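Esterase (Alcaligenes sp., PDB 1QLW) probably hydrolyses carboxylic esters, as a bacterial esterase of the alpha/beta hydrolase fold. Local coordinates at residues L67-E79 / T99-A111. Sequence-based numbering, arbitrary orientation. Where two conformers were deposited one is given.
Sequences LIHGCCLTGMTWE and TYVIDQSGRGRSA
G70 O is gripped by two donors: it lies in the guanidinium plane of R107, whose NH1 reaches it at 2.8 Å, and in the ring plane of H69, whose ND1 meets it on a lone pair of the carbonyl. The same NH1 also donates to L73 O (2.9 Å), so one nitrogen ties both ends of the type II turn G70–L73, which carries the C71–C72 disulfide. R107 gets there by bending at chi2 and again at chi3 (55°), which brings NH1 close to the H69 ring edge; its NH2 turns to D175 and Q207. An alanine in place of R107 would probably leave L73 O without this donor, D175 without its salt-bridge mate and the disulfide turn freer to move. H69 is held from its other nitrogen as well: Q104 N gives NE2 a nearly straight bond (2.9 Å, 177°), tilted from the ring plane, while T74 CA lies over one ring face. The Q104 amide, 17° from the ring plane, sends NE2 to H69 O (3.0 Å) from above the carbonyl plane and OE1 to Y211. D103 OD1 takes G75 N (2.8 Å) and also pairs with R109 of the second subunit; a single water joins L67 O, H69 N, W78 NE1 and I102 O. L67 N bonds Y100 O in parallel pairing, and W78 CD1 meets V101 CG1. The contact thus joins two strands of a beta-alpha-beta unit of the alpha/beta hydrolase sheet and the loops after them: strand 65-68 runs between 99-103 and 200-205, helix 88-94 covers the L67 and V101 side, and helix 185-197 touches I68, Y100 and Q104.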
ATOM      1  N   LEU A  67     -13.365  -0.885  -4.548  1.00 10.92           N
ATOM      2  CA  LEU A  67     -12.726  -2.147  -4.911  1.00 11.18           C
ATOM      3  C   LEU A  67     -12.025  -2.752  -3.709  1.00 11.41           C
ATOM      4  O   LEU A  67     -11.191  -2.088  -3.090  1.00 10.76           O
ATOM      5  CB  LEU A  67     -11.732  -1.958  -6.062  1.00 12.54           C
ATOM      6  CG  LEU A  67     -12.300  -1.438  -7.380  1.00 13.59           C
ATOM      7  CD1 LEU A  67     -11.160  -1.127  -8.358  0.52 14.43           C
ATOM      8  CD2 LEU A  67     -13.237  -2.456  -8.000  0.49 14.79           C
ATOM      9  N   ILE A  68     -12.377  -3.996  -3.391  1.00 10.80           N
ATOM     10  CA  ILE A  68     -12.017  -4.651  -2.143  1.00 10.91           C
ATOM     11  C   ILE A  68     -11.322  -5.978  -2.425  1.00 10.37           C
ATOM     12  O   ILE A  68     -11.977  -6.959  -2.824  1.00 11.30           O
ATOM     13  CB  ILE A  68     -13.290  -4.876  -1.298  1.00 11.17           C
ATOM     14  CG1 ILE A  68     -14.148  -3.605  -1.146  1.00 13.20           C
ATOM     15  CG2 ILE A  68     -12.939  -5.470   0.060  1.00 12.70           C
ATOM     16  CD1 ILE A  68     -15.606  -3.914  -0.888  1.00 14.69           C
ATOM     17  N   HIS A  69     -10.009  -6.028  -2.268  1.00 10.56           N
ATOM     18  CA  HIS A  69      -9.221  -7.217  -2.545  1.00 11.24           C
ATOM     19  C   HIS A  69      -9.521  -8.351  -1.562  1.00 10.58           C
ATOM     20  O   HIS A  69     -10.105  -8.150  -0.501  1.00 12.02           O
ATOM     21  CB  HIS A  69      -7.717  -6.879  -2.521  1.00 10.82           C
ATOM     22  CG  HIS A  69      -7.253  -6.511  -1.136  1.00 10.03           C
ATOM     23  ND1 HIS A  69      -6.994  -7.495  -0.195  1.00 10.16           N
ATOM     24  CD2 HIS A  69      -7.025  -5.333  -0.525  1.00 10.24           C
ATOM     25  CE1 HIS A  69      -6.647  -6.878   0.941  1.00 10.48           C
ATOM     26  NE2 HIS A  69      -6.655  -5.564   0.778  1.00 10.79           N
ATOM     27  N   GLY A  70      -9.048  -9.539  -1.946  1.00 11.55           N
ATOM     28  CA  GLY A  70      -9.216 -10.734  -1.147  1.00 12.33           C
ATOM     29  C   GLY A  70      -7.952 -11.172  -0.428  1.00 11.22           C
ATOM     30  O   GLY A  70      -7.162 -10.329   0.014  1.00 11.83           O
ATOM     31  N   CYS A  71      -7.803 -12.480  -0.213  1.00 12.20           N
ATOM     32  CA  CYS A  71      -6.706 -12.965   0.606  1.00 12.48           C
ATOM     33  C   CYS A  71      -5.371 -12.721  -0.050  1.00 12.51           C
ATOM     34  O   CYS A  71      -5.239 -12.631  -1.268  1.00 15.79           O
ATOM     35  CB  CYS A  71      -6.745 -14.458   0.920  1.00 15.70           C
ATOM     36  SG  CYS A  71      -5.858 -15.519  -0.242  1.00 18.81           S
ATOM     37  N   CYS A  72      -4.320 -12.633   0.781  1.00 12.01           N
ATOM     38  CA  CYS A  72      -2.971 -12.844   0.296  1.00 12.47           C
ATOM     39  C   CYS A  72      -2.501 -11.770  -0.675  1.00 10.97           C
ATOM     40  O   CYS A  72      -1.486 -11.959  -1.354  1.00 12.21           O
ATOM     41  CB  CYS A  72      -2.931 -14.234  -0.426  1.00 17.34           C
ATOM     42  SG  CYS A  72      -3.883 -15.551   0.292  1.00 19.94           S
ATOM     43  N   LEU A  73      -3.216 -10.663  -0.756  1.00 11.23           N
ATOM     44  CA  LEU A  73      -3.078  -9.634  -1.765  1.00 11.06           C
ATOM     45  C   LEU A  73      -3.404  -8.292  -1.126  1.00 10.34           C
ATOM     46  O   LEU A  73      -3.871  -8.233   0.014  1.00 11.16           O
ATOM     47  CB  LEU A  73      -4.055  -9.904  -2.930  1.00 12.38           C
ATOM     48  CG  LEU A  73      -3.807 -11.163  -3.752  1.00 13.06           C
ATOM     49  CD1 LEU A  73      -5.068 -11.527  -4.548  1.00 15.31           C
ATOM     50  CD2 LEU A  73      -2.616 -10.969  -4.666  1.00 14.42           C
ATOM     51  N   THR A  74      -3.178  -7.228  -1.879  1.00 10.82           N
ATOM     52  CA  THR A  74      -3.521  -5.877  -1.449  1.00 10.70           C
ATOM     53  C   THR A  74      -4.333  -5.224  -2.557  1.00  9.94           C
ATOM     54  O   THR A  74      -4.748  -5.861  -3.531  1.00 10.71           O
ATOM     55  CB  THR A  74      -2.269  -5.036  -1.148  1.00 11.13           C
ATOM     56  OG1 THR A  74      -1.587  -4.735  -2.374  1.00 11.38           O
ATOM     57  CG2 THR A  74      -1.356  -5.732  -0.160  1.00 11.85           C
ATOM     58  N   GLY A  75      -4.568  -3.920  -2.445  1.00 10.20           N
ATOM     59  CA  GLY A  75      -5.254  -3.175  -3.494  1.00 11.09           C
ATOM     60  C   GLY A  75      -4.508  -3.170  -4.808  1.00 10.24           C
ATOM     61  O   GLY A  75      -5.095  -2.848  -5.854  1.00 11.15           O
ATOM     62  N   MET A  76      -3.218  -3.547  -4.812  1.00 10.54           N
ATOM     63  CA  MET A  76      -2.499  -3.826  -6.052  1.00 11.05           C
ATOM     64  C   MET A  76      -3.272  -4.772  -6.951  1.00 10.88           C
ATOM     65  O   MET A  76      -3.094  -4.699  -8.182  1.00 11.70           O
ATOM     66  CB  MET A  76      -1.137  -4.432  -5.695  1.00 11.38           C
ATOM     67  CG  MET A  76      -0.321  -4.920  -6.873  1.00 11.62           C
ATOM     68  SD  MET A  76       0.225  -3.577  -7.950  1.00 11.39           S
ATOM     69  CE  MET A  76       0.934  -4.493  -9.314  1.00 13.72           C
ATOM     70  N   THR A  77      -4.113  -5.646  -6.424  1.00 10.47           N
ATOM     71  CA  THR A  77      -4.940  -6.559  -7.201  1.00 10.70           C
ATOM     72  C   THR A  77      -5.519  -5.855  -8.431  1.00 11.03           C
ATOM     73  O   THR A  77      -5.577  -6.476  -9.500  1.00 11.48           O
ATOM     74  CB  THR A  77      -6.123  -7.045  -6.338  1.00 11.44           C
ATOM     75  OG1 THR A  77      -5.662  -7.906  -5.296  1.00 11.88           O
ATOM     76  CG2 THR A  77      -7.154  -7.828  -7.151  1.00 12.28           C
ATOM     77  N   TRP A  78      -6.018  -4.645  -8.239  1.00 11.08           N
ATOM     78  CA  TRP A  78      -6.794  -3.922  -9.223  1.00 11.30           C
ATOM     79  C   TRP A  78      -6.001  -2.973 -10.092  1.00 10.93           C
ATOM     80  O   TRP A  78      -6.579  -2.315 -10.961  1.00 11.90           O
ATOM     81  CB  TRP A  78      -7.890  -3.124  -8.500  1.00 12.11           C
ATOM     82  CG  TRP A  78      -8.618  -3.889  -7.436  1.00 11.19           C
ATOM     83  CD1 TRP A  78      -8.433  -3.767  -6.084  1.00 12.04           C
ATOM     84  CD2 TRP A  78      -9.613  -4.900  -7.620  1.00 11.12           C
ATOM     85  NE1 TRP A  78      -9.251  -4.635  -5.415  1.00 11.79           N
ATOM     86  CE2 TRP A  78      -9.987  -5.343  -6.330  1.00 11.65           C
ATOM     87  CE3 TRP A  78     -10.231  -5.474  -8.737  1.00 12.26           C
ATOM     88  CZ2 TRP A  78     -10.959  -6.325  -6.145  1.00 12.61           C
ATOM     89  CZ3 TRP A  78     -11.185  -6.446  -8.546  1.00 12.73           C
ATOM     90  CH2 TRP A  78     -11.553  -6.856  -7.260  1.00 13.40           C
ATOM     91  N   GLU A  79      -4.707  -2.823  -9.790  1.00 11.25           N
ATOM     92  CA  GLU A  79      -3.830  -1.866 -10.468  1.00 12.03           C
ATOM     93  C   GLU A  79      -3.285  -2.499 -11.730  1.00 12.04           C
ATOM     94  O   GLU A  79      -3.924  -3.404 -12.287  1.00 14.58           O
ATOM     95  CB  GLU A  79      -2.778  -1.374  -9.450  1.00 12.15           C
ATOM     96  CG  GLU A  79      -3.448  -0.626  -8.293  1.00 12.08           C
ATOM     97  CD  GLU A  79      -2.516  -0.050  -7.261  1.00 12.56           C
ATOM     98  OE1 GLU A  79      -1.302  -0.350  -7.267  1.00 13.57           O
ATOM     99  OE2 GLU A  79      -3.013   0.676  -6.369  1.00 14.37           O
ATOM    100  N   THR A  99     -13.176   5.761  -8.321  1.00 12.24           N
ATOM    101  CA  THR A  99     -12.747   4.523  -7.703  1.00 12.97           C
ATOM    102  C   THR A  99     -12.148   4.782  -6.322  1.00 11.91           C
ATOM    103  O   THR A  99     -11.427   5.761  -6.105  1.00 13.39           O
ATOM    104  CB  THR A  99     -11.694   3.751  -8.502  1.00 14.65           C
ATOM    105  OG1 THR A  99     -10.520   4.545  -8.600  1.00 15.54           O
ATOM    106  CG2 THR A  99     -12.241   3.376  -9.868  1.00 15.84           C
ATOM    107  N   TYR A 100     -12.497   3.899  -5.401  1.00 12.01           N
ATOM    108  CA  TYR A 100     -11.977   3.915  -4.027  1.00 11.98           C
ATOM    109  C   TYR A 100     -11.348   2.543  -3.812  1.00 11.70           C
ATOM    110  O   TYR A 100     -12.086   1.563  -3.728  1.00 13.32           O
ATOM    111  CB  TYR A 100     -13.064   4.236  -3.012  1.00 12.98           C
ATOM    112  CG  TYR A 100     -13.514   5.674  -3.075  1.00 12.54           C
ATOM    113  CD1 TYR A 100     -14.297   6.156  -4.108  1.00 13.03           C
ATOM    114  CD2 TYR A 100     -13.125   6.590  -2.107  1.00 12.70           C
ATOM    115  CE1 TYR A 100     -14.631   7.491  -4.203  1.00 13.25           C
ATOM    116  CE2 TYR A 100     -13.481   7.920  -2.171  1.00 13.46           C
ATOM    117  CZ  TYR A 100     -14.230   8.376  -3.224  1.00 12.97           C
ATOM    118  OH  TYR A 100     -14.585   9.695  -3.316  1.00 14.70           O
ATOM    119  N   VAL A 101     -10.033   2.463  -3.821  1.00 11.15           N
ATOM    120  CA  VAL A 101      -9.317   1.183  -3.765  1.00 11.43           C
ATOM    121  C   VAL A 101      -8.709   1.066  -2.377  1.00 11.02           C
ATOM    122  O   VAL A 101      -7.861   1.887  -1.994  1.00 11.84           O
ATOM    123  CB  VAL A 101      -8.245   1.075  -4.854  1.00 12.24           C
ATOM    124  CG1 VAL A 101      -7.488  -0.246  -4.717  1.00 13.59           C
ATOM    125  CG2 VAL A 101      -8.835   1.198  -6.258  1.00 14.35           C
ATOM    126  N   ILE A 102      -9.131   0.049  -1.635  1.00 11.15           N
ATOM    127  CA  ILE A 102      -8.719  -0.101  -0.247  1.00 11.42           C
ATOM    128  C   ILE A 102      -7.588  -1.103  -0.080  1.00 10.88           C
ATOM    129  O   ILE A 102      -7.346  -1.957  -0.933  1.00 12.02           O
ATOM    130  CB  ILE A 102      -9.908  -0.490   0.662  1.00 13.03           C
ATOM    131  CG1 ILE A 102     -10.386  -1.921   0.456  1.00 16.94           C
ATOM    132  CG2 ILE A 102     -11.053   0.498   0.466  1.00 16.53           C
ATOM    133  CD1 ILE A 102     -10.678  -2.750   1.641  1.00 20.41           C
ATOM    134  N   ASP A 103      -6.902  -0.978   1.068  1.00 10.72           N
ATOM    135  CA  ASP A 103      -6.199  -2.116   1.654  1.00 10.59           C
ATOM    136  C   ASP A 103      -7.022  -2.520   2.887  1.00 10.24           C
ATOM    137  O   ASP A 103      -7.341  -1.677   3.721  1.00 11.08           O
ATOM    138  CB  ASP A 103      -4.762  -1.836   2.076  1.00 10.91           C
ATOM    139  CG  ASP A 103      -3.804  -1.735   0.897  1.00 10.71           C
ATOM    140  OD1 ASP A 103      -4.166  -2.198  -0.219  1.00 12.25           O
ATOM    141  OD2 ASP A 103      -2.651  -1.280   1.104  1.00 12.00           O
ATOM    142  N   GLN A 104      -7.367  -3.809   2.957  1.00 10.91           N
ATOM    143  CA  GLN A 104      -8.121  -4.292   4.103  1.00 11.00           C
ATOM    144  C   GLN A 104      -7.439  -3.921   5.414  1.00 10.71           C
ATOM    145  O   GLN A 104      -6.210  -3.808   5.477  1.00 11.21           O
ATOM    146  CB  GLN A 104      -8.220  -5.810   4.103  1.00 11.00           C
ATOM    147  CG  GLN A 104      -9.241  -6.427   3.166  1.00 11.19           C
ATOM    148  CD  GLN A 104      -9.388  -7.912   3.407  1.00 10.57           C
ATOM    149  OE1 GLN A 104      -9.422  -8.353   4.570  1.00 11.62           O
ATOM    150  NE2 GLN A 104      -9.459  -8.703   2.353  1.00 11.24           N
ATOM    151  N   SER A 105      -8.236  -3.800   6.463  1.00 11.81           N
ATOM    152  CA  SER A 105      -7.661  -3.687   7.801  1.00 11.79           C
ATOM    153  C   SER A 105      -6.624  -4.794   7.982  1.00 12.19           C
ATOM    154  O   SER A 105      -6.846  -5.949   7.606  1.00 12.86           O
ATOM    155  CB  SER A 105      -8.774  -3.845   8.827  1.00 13.59           C
ATOM    156  OG  SER A 105      -9.726  -2.809   8.738  1.00 14.37           O
ATOM    157  N   GLY A 106      -5.479  -4.439   8.552  1.00 11.83           N
ATOM    158  CA  GLY A 106      -4.437  -5.403   8.827  1.00 12.55           C
ATOM    159  C   GLY A 106      -3.738  -5.963   7.605  1.00 11.30           C
ATOM    160  O   GLY A 106      -3.169  -7.052   7.700  1.00 12.59           O
ATOM    161  N   ARG A 107      -3.756  -5.241   6.500  1.00 11.31           N
ATOM    162  CA  ARG A 107      -3.125  -5.662   5.259  1.00 11.09           C
ATOM    163  C   ARG A 107      -2.516  -4.426   4.591  1.00 10.37           C
ATOM    164  O   ARG A 107      -3.073  -3.344   4.656  1.00 11.18           O
ATOM    165  CB  ARG A 107      -4.145  -6.303   4.299  1.00 11.06           C
ATOM    166  CG  ARG A 107      -3.565  -7.090   3.146  1.00 11.79           C
ATOM    167  CD  ARG A 107      -3.162  -8.521   3.476  1.00 11.96           C
ATOM    168  NE  ARG A 107      -4.274  -9.270   4.059  1.00 11.34           N
ATOM    169  CZ  ARG A 107      -5.332  -9.709   3.381  1.00 10.51           C
ATOM    170  NH1 ARG A 107      -5.343  -9.608   2.059  1.00 11.27           N
ATOM    171  NH2 ARG A 107      -6.360 -10.205   4.042  1.00 12.18           N
ATOM    172  N   GLY A 108      -1.412  -4.606   3.863  1.00 11.17           N
ATOM    173  CA  GLY A 108      -0.905  -3.504   3.055  1.00 11.74           C
ATOM    174  C   GLY A 108      -0.609  -2.287   3.916  1.00 10.98           C
ATOM    175  O   GLY A 108       0.100  -2.375   4.939  1.00 11.54           O
ATOM    176  N   ARG A 109      -1.117  -1.144   3.473  1.00 10.61           N
ATOM    177  CA  ARG A 109      -0.884   0.116   4.175  1.00 10.84           C
ATOM    178  C   ARG A 109      -1.735   0.334   5.418  1.00 10.83           C
ATOM    179  O   ARG A 109      -1.600   1.380   6.054  1.00 12.14           O
ATOM    180  CB  ARG A 109      -1.032   1.243   3.162  1.00 11.55           C
ATOM    181  CG  ARG A 109       0.033   1.198   2.089  1.00 12.05           C
ATOM    182  CD  ARG A 109      -0.140   2.262   1.044  1.00 13.01           C
ATOM    183  NE  ARG A 109       1.044   2.304   0.181  1.00 12.40           N
ATOM    184  CZ  ARG A 109       1.259   3.249  -0.719  1.00 12.47           C
ATOM    185  NH1 ARG A 109       0.302   4.119  -1.038  1.00 13.93           N
ATOM    186  NH2 ARG A 109       2.457   3.359  -1.284  1.00 12.73           N
ATOM    187  N   SER A 110      -2.583  -0.634   5.764  1.00 10.74           N
ATOM    188  CA  SER A 110      -3.466  -0.604   6.928  1.00 10.85           C
ATOM    189  C   SER A 110      -2.829  -1.340   8.098  1.00 10.81           C
ATOM    190  O   SER A 110      -2.569  -2.546   8.018  1.00 11.87           O
ATOM    191  CB  SER A 110      -4.786  -1.268   6.561  1.00 10.98           C
ATOM    192  OG  SER A 110      -5.386  -0.633   5.463  1.00 11.31           O
ATOM    193  N   ALA A 111      -2.557  -0.629   9.196  1.00 11.76           N
ATOM    194  CA  ALA A 111      -1.712  -1.143  10.257  1.00 11.96           C
ATOM    195  C   ALA A 111      -2.236  -2.388  10.954  1.00 11.77           C
ATOM    196  O   ALA A 111      -3.410  -2.495  11.303  1.00 13.67           O
ATOM    197  CB  ALA A 111      -1.555  -0.073  11.338  1.00 12.58           C
TER
HETATM  198  O   HOH W   1      -8.787  -3.399  -2.728  1.00 11.54           O